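Local structure of Myo-inositol phosphohydrolase (Mitsuokella multacida, 4WU3) at residues H306-D309 against Y310-N314; W324-N328 against K329-W333; K370-G373 against K374-P378. The protein probably removes phosphate groups from inositol hexakisphosphate, as a phytase of the protein tyrosine phosphatase-like family, and is captured here with inositol-(1,3,4,5)-tetrakisphosphate. The protein carries 2 engineered substitutions. One frame throughout, in Å; residues are numbered along the deposited sequence.

Contact 1: residues H306-D309 against Y310-N314; sequences HFYD and YVKEN
Lys312 runs alongside Tyr308, one turn further down the helix, the two side chains leaving it in a common direction. Starting at the root, Lys312 CB lies 3.4 Å from Tyr308 O. CG then meets the phenol ring obliquely and off-centre, 3.7 Å from Tyr308 CE2, in a CH-pi contact. Bends at chi2 (-77°) and chi3 (-110°) keep the chain beside the ring, and CE arrives 4.0 Å from Tyr308 OH. That hydroxyl is hydrogen-bonded to Val265 O.

These are i to i+4 contacts in the last turns of helix 291-313, whose backbone bonds run regularly from Tyr310 N to His306 O through Glu313 N to Asp309 O. The buried flank repeats the spacing: Val311 CG2 sits over one face of the Phe307 ring, 4.0 Å from its centroid, and helix 247-261 packs on both residues through Ile258.

Where the helix stops, Asn314 folds its amide back, and ND2 gives a bond of 2.9 Å to a lone pair of Tyr310 O, lying in the carbonyl plane. On the outer flank Asp309 OD2 stays 5.1 Å from Glu313 OE2; the like charges have separate partners, Lys329 of the second subunit for Asp309 and Trp324 for Glu313.

Contact 2: residues W324-N328 against K329-W333; sequences WAKKN and KVNSW
The indole of Trp324 meets Val330 CG2 obliquely at its six-membered ring, CZ3 being the nearest atom at 3.8 Å. One face of the indole carries the amide nitrogen of Asn328, ND2, which lies 3.1 Å above the ring plane and toward its rim. That amide is anchored by a bond of 2.8 Å from ND2 to Trp324 O; the donor stands above the carbonyl plane, and the same oxygen also accepts from Asn328 N. Tyr310 meets the indole edge-to-face.

The second amide, that of Asn331, lies beside the lysine chain of Lys326, with OD1 3.7 Å from Lys326 CD. With chi1 at 57°, CG sits between the backbone N and the carbonyl carbon, and this sets the amide along Lys326 and brings its nitrogen to the next residue. ND2 bonds to Ser332 O at 3.1 Å, again from above the carbonyl plane, while Asn331 CB packs 4.1 Å from Ala325 CB. An alanine here would keep that CB contact, but Ser332 O would probably be left without its side-chain donor and the Lys326 chain without the amide packed along it.

Val330 also packs on Lys329 of the second subunit, so this turn belongs to the dimer contact. Within the chain, the positive phi of Lys329 (64°) reverses the backbone: Val330 N bonds to Ala325 O at 2.9 Å and Lys329 N to Lys326 O at 3.0 Å. With Val330 turned back onto Trp324 and Ala325, this is the Schellman motif that ends helix 321-327.

Contact 3: residues K370-G373 against K374-P378; sequences KKTG and KGFTP
Gly373, Phe376 and Thr372 carry this contact, with the phenyl ring of Phe376 folded back over the threonine. Thr372 CG2 stands almost squarely above the middle of that ring, 3.5 Å from the centroid and only 12° off the normal, in a close CH-pi contact. Phe376 chi1 is 170°, with CG swung away from its own backbone N, and this lays the ring face across the methyl. The other branch, Thr372 OG1, passes 3.6 Å from Phe376 CG at the base of the ring, and its hydroxyl is hydrogen-bonded to Val369 O. On the opposite face of the ring the chain itself returns, Pro378 N lying 3.9 Å above the plane, offset toward the rim.

Gly373 supplies the backbone part. Its carbonyl O accepts from Phe376 N at 3.2 Å, the bond that closes a type II beta turn with Lys374 and Gly375 at its corners. Gly375 has the positive phi (92°) usual for the third position of such a turn, where a side chain would collide with the carbonyl oxygen of Lys374.

The Lys374 side chain is extended, and its NZ makes a salt bridge with Glu604 on helix 593-613. Helix 564-573 meets the turn through Tyr572, beside Thr372, and Ser569, beside Phe376, so the loop between strand 357-358 and helix 385-388 is laid against both helices.

Coming from the N terminus, the chain first makes contact 1 in the last turns of helix 291-313. A short connection leads into helix 321-327, and contact 2 spans the C-terminal end of that helix and the start of the loop toward strand 339-340. The three contacts follow in series, none nested in or crossing another. Contacts 1 and 2 nevertheless meet: His306 CE1 lies 3.3 Å from Val330 CG1, which packs helix 291-313 against the end of helix 321-327, and both contacts touch the second subunit. Contact 3 comes later, in the loop between strand 357-358 and helix 385-388, across the chain's centre and with its nearest atoms about 27 Å from those of contact 2.

Contact 1: residues H306-D309 against Y310-N314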
loop_
_atom_site.group_PDB
_atom_site.type_symbol
_atom_site.label_atom_id
_atom_site.label_comp_id
_atom_site.label_asym_id
_atom_site.label_seq_id
_atom_site.Cartn_x
_atom_site.Cartn_y
_atom_site.Cartn_z
ATOM N N HIS A 306 16.825 1.637 0.830
ATOM C CA HIS A 306 17.431 0.465 0.202
ATOM C C HIS A 306 18.341 0.863 -0.949
ATOM O O HIS A 306 19.403 0.270 -1.123
ATOM C CB HIS A 306 16.368 -0.510 -0.302
ATOM C CG HIS A 306 15.475 -1.037 0.773
ATOM N ND1 HIS A 306 15.956 -1.500 1.979
ATOM C CD2 HIS A 306 14.130 -1.183 0.821
ATOM C CE1 HIS A 306 14.941 -1.899 2.727
ATOM N NE2 HIS A 306 13.824 -1.718 2.047
ATOM N N PHE A 307 17.922 1.848 -1.740
ATOM C CA PHE A 307 18.770 2.368 -2.814
ATOM C C PHE A 307 20.067 2.960 -2.253
ATOM O O PHE A 307 21.144 2.748 -2.825
ATOM C CB PHE A 307 18.026 3.424 -3.641
ATOM C CG PHE A 307 18.784 3.889 -4.860
ATOM C CD1 PHE A 307 18.784 3.137 -6.023
ATOM C CD2 PHE A 307 19.489 5.072 -4.840
ATOM C CE1 PHE A 307 19.484 3.566 -7.142
ATOM C CE2 PHE A 307 20.193 5.496 -5.950
ATOM C CZ PHE A 307 20.190 4.746 -7.104
ATOM N N TYR A 308 19.977 3.699 -1.145
ATOM C CA TYR A 308 21.184 4.225 -0.480
ATOM C C TYR A 308 22.169 3.108 -0.131
ATOM O O TYR A 308 23.368 3.176 -0.466
ATOM C CB TYR A 308 20.813 4.972 0.797
ATOM C CG TYR A 308 21.981 5.619 1.506
ATOM C CD1 TYR A 308 22.426 6.880 1.134
ATOM C CD2 TYR A 308 22.634 4.981 2.557
ATOM C CE1 TYR A 308 23.481 7.488 1.781
ATOM C CE2 TYR A 308 23.697 5.586 3.211
ATOM C CZ TYR A 308 24.110 6.846 2.821
ATOM O OH TYR A 308 25.171 7.466 3.457
ATOM N N ASP A 309 21.651 2.086 0.549
ATOM C CA ASP A 309 22.436 0.905 0.903
ATOM C C ASP A 309 23.056 0.241 -0.328
ATOM O O ASP A 309 24.202 -0.172 -0.284
ATOM C CB ASP A 309 21.574 -0.112 1.664
ATOM C CG ASP A 309 21.183 0.367 3.033
ATOM O OD1 ASP A 309 21.766 1.353 3.488
ATOM O OD2 ASP A 309 20.281 -0.225 3.654
ATOM N N TYR A 310 22.292 0.139 -1.412
ATOM C CA TYR A 310 22.772 -0.488 -2.638
ATOM C C TYR A 310 23.961 0.273 -3.213
ATOM O O TYR A 310 24.978 -0.323 -3.575
ATOM C CB TYR A 310 21.666 -0.547 -3.689
ATOM C CG TYR A 310 22.193 -0.774 -5.081
ATOM C CD1 TYR A 310 22.671 -2.015 -5.467
ATOM C CD2 TYR A 310 22.211 0.259 -6.017
ATOM C CE1 TYR A 310 23.155 -2.225 -6.736
ATOM C CE2 TYR A 310 22.690 0.051 -7.295
ATOM C CZ TYR A 310 23.161 -1.192 -7.647
ATOM O OH TYR A 310 23.661 -1.399 -8.913
ATOM N N VAL A 311 23.839 1.591 -3.296
ATOM C CA VAL A 311 24.928 2.395 -3.817
ATOM C C VAL A 311 26.127 2.320 -2.865
ATOM O O VAL A 311 27.270 2.203 -3.310
ATOM C CB VAL A 311 24.500 3.845 -4.084
ATOM C CG1 VAL A 311 25.687 4.669 -4.576
ATOM C CG2 VAL A 311 23.393 3.867 -5.134
ATOM N N LYS A 312 25.872 2.352 -1.562
ATOM C CA LYS A 312 26.954 2.219 -0.591
ATOM C C LYS A 312 27.738 0.923 -0.762
ATOM O O LYS A 312 28.969 0.930 -0.794
ATOM C CB LYS A 312 26.415 2.298 0.830
ATOM C CG LYS A 312 26.316 3.716 1.343
ATOM C CD LYS A 312 27.678 4.254 1.736
ATOM C CE LYS A 312 27.783 4.413 3.241
ATOM N NZ LYS A 312 28.882 5.349 3.579
ATOM N N GLU A 313 27.021 -0.185 -0.889
ATOM C CA GLU A 313 27.660 -1.494 -1.029
ATOM C C GLU A 313 28.192 -1.754 -2.435
ATOM O O GLU A 313 29.076 -2.578 -2.603
ATOM C CB GLU A 313 26.684 -2.612 -0.642
ATOM C CG GLU A 313 26.386 -2.670 0.851
ATOM C CD GLU A 313 25.070 -3.358 1.174
ATOM O OE1 GLU A 313 24.713 -4.348 0.490
ATOM O OE2 GLU A 313 24.390 -2.895 2.118
ATOM N N ASN A 314 27.656 -1.061 -3.436
ATOM C CA ASN A 314 28.036 -1.319 -4.819
ATOM C C ASN A 314 28.428 -0.039 -5.563
ATOM O O ASN A 314 27.750 0.357 -6.508
ATOM C CB ASN A 314 26.890 -1.988 -5.572
ATOM C CG ASN A 314 26.431 -3.289 -4.933
ATOM O OD1 ASN A 314 26.900 -4.376 -5.286
ATOM N ND2 ASN A 314 25.479 -3.190 -4.015
#

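Contact 2: residues W324-N328 against K329-W333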
loop_
_atom_site.group_PDB
_atom_site.type_symbol
_atom_site.label_atom_id
_atom_site.label_comp_id
_atom_site.label_asym_id
_atom_site.label_seq_id
_atom_site.Cartn_x
_atom_site.Cartn_y
_atom_site.Cartn_z
ATOM N N TRP A 324 20.715 -7.236 -6.482
ATOM C CA TRP A 324 21.092 -6.937 -5.113
ATOM C C TRP A 324 19.858 -6.964 -4.198
ATOM O O TRP A 324 19.891 -7.545 -3.111
ATOM C CB TRP A 324 21.767 -5.568 -5.052
ATOM C CG TRP A 324 22.041 -5.101 -3.674
ATOM C CD1 TRP A 324 23.189 -5.294 -2.952
ATOM C CD2 TRP A 324 21.164 -4.339 -2.839
ATOM N NE1 TRP A 324 23.071 -4.702 -1.713
ATOM C CE2 TRP A 324 21.835 -4.116 -1.620
ATOM C CE3 TRP A 324 19.870 -3.838 -2.998
ATOM C CZ2 TRP A 324 21.258 -3.410 -0.575
ATOM C CZ3 TRP A 324 19.298 -3.145 -1.962
ATOM C CH2 TRP A 324 19.989 -2.933 -0.762
ATOM N N ALA A 325 18.775 -6.332 -4.634
ATOM C CA ALA A 325 17.592 -6.194 -3.785
ATOM C C ALA A 325 16.965 -7.551 -3.476
ATOM O O ALA A 325 16.506 -7.785 -2.359
ATOM C CB ALA A 325 16.564 -5.279 -4.429
ATOM N N LYS A 326 16.939 -8.425 -4.480
ATOM C CA LYS A 326 16.435 -9.787 -4.317
ATOM C C LYS A 326 17.266 -10.562 -3.289
ATOM O O LYS A 326 16.730 -11.145 -2.360
ATOM C CB LYS A 326 16.458 -10.515 -5.660
ATOM C CG LYS A 326 15.808 -11.889 -5.648
ATOM C CD LYS A 326 14.335 -11.784 -5.289
ATOM C CE LYS A 326 13.645 -13.138 -5.327
ATOM N NZ LYS A 326 13.997 -13.974 -4.142
ATOM N N LYS A 327 18.581 -10.552 -3.456
ATOM C CA LYS A 327 19.464 -11.213 -2.514
ATOM C C LYS A 327 19.256 -10.719 -1.078
ATOM O O LYS A 327 19.424 -11.488 -0.138
ATOM C CB LYS A 327 20.926 -11.013 -2.908
ATOM C CG LYS A 327 21.898 -11.806 -2.048
ATOM C CD LYS A 327 23.318 -11.282 -2.191
ATOM C CE LYS A 327 24.248 -11.848 -1.130
ATOM N NZ LYS A 327 24.429 -13.317 -1.287
ATOM N N ASN A 328 18.903 -9.443 -0.914
ATOM C CA ASN A 328 18.757 -8.854 0.415
ATOM C C ASN A 328 17.315 -8.783 0.887
ATOM O O ASN A 328 17.023 -8.204 1.931
ATOM C CB ASN A 328 19.385 -7.468 0.452
ATOM C CG ASN A 328 20.889 -7.523 0.382
ATOM O OD1 ASN A 328 21.549 -7.811 1.369
ATOM N ND2 ASN A 328 21.434 -7.259 -0.784
ATOM N N LYS A 329 16.424 -9.381 0.105
ATOM C CA LYS A 329 15.025 -9.533 0.489
ATOM C C LYS A 329 14.292 -8.206 0.632
ATOM O O LYS A 329 13.314 -8.113 1.369
ATOM C CB LYS A 329 14.912 -10.352 1.780
ATOM C CG LYS A 329 15.424 -11.784 1.640
ATOM C CD LYS A 329 15.999 -12.286 2.952
ATOM C CE LYS A 329 17.016 -13.396 2.726
ATOM N NZ LYS A 329 16.603 -14.674 3.363
ATOM N N VAL A 330 14.756 -7.191 -0.087
ATOM C CA VAL A 330 14.104 -5.884 -0.072
ATOM C C VAL A 330 13.626 -5.515 -1.483
ATOM O O VAL A 330 13.351 -4.355 -1.785
ATOM C CB VAL A 330 15.032 -4.795 0.507
ATOM C CG1 VAL A 330 15.358 -5.083 1.962
ATOM C CG2 VAL A 330 16.326 -4.715 -0.278
ATOM N N ASN A 331 13.498 -6.528 -2.335
ATOM C CA ASN A 331 13.002 -6.353 -3.690
ATOM C C ASN A 331 11.519 -5.976 -3.751
ATOM O O ASN A 331 10.744 -6.334 -2.868
ATOM C CB ASN A 331 13.202 -7.645 -4.486
ATOM C CG ASN A 331 12.520 -8.828 -3.837
ATOM O OD1 ASN A 331 12.987 -9.349 -2.823
ATOM N ND2 ASN A 331 11.397 -9.242 -4.398
ATOM N N SER A 332 11.129 -5.258 -4.802
ATOM C CA SER A 332 9.718 -5.114 -5.108
ATOM C C SER A 332 9.223 -6.422 -5.729
ATOM O O SER A 332 9.996 -7.203 -6.261
ATOM C CB SER A 332 9.457 -3.949 -6.063
ATOM O OG SER A 332 10.116 -4.146 -7.295
ATOM N N TRP A 333 7.930 -6.662 -5.639
ATOM C CA TRP A 333 7.364 -7.880 -6.171
ATOM C C TRP A 333 7.202 -7.784 -7.682
ATOM O O TRP A 333 6.800 -6.752 -8.231
ATOM C CB TRP A 333 6.015 -8.169 -5.506
ATOM C CG TRP A 333 5.347 -9.427 -5.990
ATOM C CD1 TRP A 333 5.481 -10.683 -5.461
ATOM C CD2 TRP A 333 4.451 -9.554 -7.106
ATOM N NE1 TRP A 333 4.712 -11.576 -6.172
ATOM C CE2 TRP A 333 4.073 -10.913 -7.185
ATOM C CE3 TRP A 333 3.935 -8.653 -8.046
ATOM C CZ2 TRP A 333 3.205 -11.392 -8.163
ATOM C CZ3 TRP A 333 3.062 -9.133 -9.020
ATOM C CH2 TRP A 333 2.708 -10.492 -9.068
#

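Contact 3: residues K370-G373 against K374-P378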
loop_
_atom_site.group_PDB
_atom_site.type_symbol
_atom_site.label_atom_id
_atom_site.label_comp_id
_atom_site.label_asym_id
_atom_site.label_seq_id
_atom_site.Cartn_x
_atom_site.Cartn_y
_atom_site.Cartn_z
ATOM N N LYS A 370 -20.960 -11.199 -31.222
ATOM C CA LYS A 370 -20.378 -10.511 -30.073
ATOM C C LYS A 370 -18.894 -10.816 -29.901
ATOM O O LYS A 370 -18.196 -10.110 -29.180
ATOM C CB LYS A 370 -21.169 -10.830 -28.810
ATOM C CG LYS A 370 -22.503 -10.103 -28.788
ATOM C CD LYS A 370 -23.293 -10.387 -27.529
ATOM C CE LYS A 370 -23.921 -11.765 -27.584
ATOM N NZ LYS A 370 -24.735 -12.028 -26.365
ATOM N N LYS A 371 -18.411 -11.838 -30.600
ATOM C CA LYS A 371 -16.993 -12.168 -30.598
ATOM C C LYS A 371 -16.302 -11.756 -31.891
ATOM O O LYS A 371 -15.171 -12.186 -32.167
ATOM C CB LYS A 371 -16.797 -13.661 -30.347
ATOM C CG LYS A 371 -17.101 -14.046 -28.914
ATOM C CD LYS A 371 -17.019 -15.542 -28.691
ATOM C CE LYS A 371 -17.233 -15.856 -27.219
ATOM N NZ LYS A 371 -17.356 -17.315 -26.978
ATOM N N THR A 372 -16.979 -10.921 -32.677
ATOM C CA THR A 372 -16.392 -10.370 -33.893
ATOM C C THR A 372 -15.861 -8.970 -33.563
ATOM O O THR A 372 -15.187 -8.797 -32.547
ATOM C CB THR A 372 -17.387 -10.363 -35.087
ATOM O OG1 THR A 372 -18.514 -9.526 -34.803
ATOM C CG2 THR A 372 -17.894 -11.773 -35.372
ATOM N N GLY A 373 -16.147 -7.981 -34.400
ATOM C CA GLY A 373 -15.624 -6.634 -34.195
ATOM C C GLY A 373 -15.802 -5.760 -35.420
ATOM O O GLY A 373 -16.646 -6.044 -36.275
ATOM N N LYS A 374 -15.004 -4.697 -35.503
ATOM C CA LYS A 374 -15.103 -3.724 -36.586
ATOM C C LYS A 374 -14.918 -4.373 -37.960
ATOM O O LYS A 374 -13.930 -5.065 -38.206
ATOM C CB LYS A 374 -14.066 -2.611 -36.387
ATOM C CG LYS A 374 -14.080 -1.531 -37.463
ATOM C CD LYS A 374 -13.006 -0.473 -37.231
ATOM C CE LYS A 374 -13.057 0.616 -38.296
ATOM N NZ LYS A 374 -11.903 1.556 -38.205
ATOM N N GLY A 375 -15.880 -4.140 -38.849
ATOM C CA GLY A 375 -15.783 -4.593 -40.236
ATOM C C GLY A 375 -16.398 -5.963 -40.486
ATOM O O GLY A 375 -16.383 -6.462 -41.608
ATOM N N PHE A 376 -16.929 -6.590 -39.446
ATOM C CA PHE A 376 -17.413 -7.956 -39.599
ATOM C C PHE A 376 -18.620 -8.057 -40.519
ATOM O O PHE A 376 -19.627 -7.373 -40.327
ATOM C CB PHE A 376 -17.781 -8.597 -38.263
ATOM C CG PHE A 376 -18.492 -9.913 -38.422
ATOM C CD1 PHE A 376 -17.798 -11.040 -38.820
ATOM C CD2 PHE A 376 -19.864 -10.005 -38.229
ATOM C CE1 PHE A 376 -18.447 -12.243 -38.997
ATOM C CE2 PHE A 376 -20.521 -11.210 -38.402
ATOM C CZ PHE A 376 -19.810 -12.333 -38.787
ATOM N N THR A 377 -18.513 -8.936 -41.505
ATOM C CA THR A 377 -19.656 -9.290 -42.324
ATOM C C THR A 377 -19.815 -10.797 -42.398
ATOM O O THR A 377 -18.835 -11.532 -42.445
ATOM C CB THR A 377 -19.555 -8.735 -43.754
ATOM O OG1 THR A 377 -20.639 -9.264 -44.519
ATOM C CG2 THR A 377 -18.245 -9.129 -44.415
ATOM N N PRO A 378 -21.064 -11.267 -42.401
ATOM C CA PRO A 378 -21.313 -12.701 -42.537
ATOM C C PRO A 378 -21.097 -13.202 -43.970
ATOM O O PRO A 378 -21.046 -14.412 -44.196
ATOM C CB PRO A 378 -22.774 -12.854 -42.100
ATOM C CG PRO A 378 -23.388 -11.502 -42.270
ATOM C CD PRO A 378 -22.293 -10.484 -42.189
#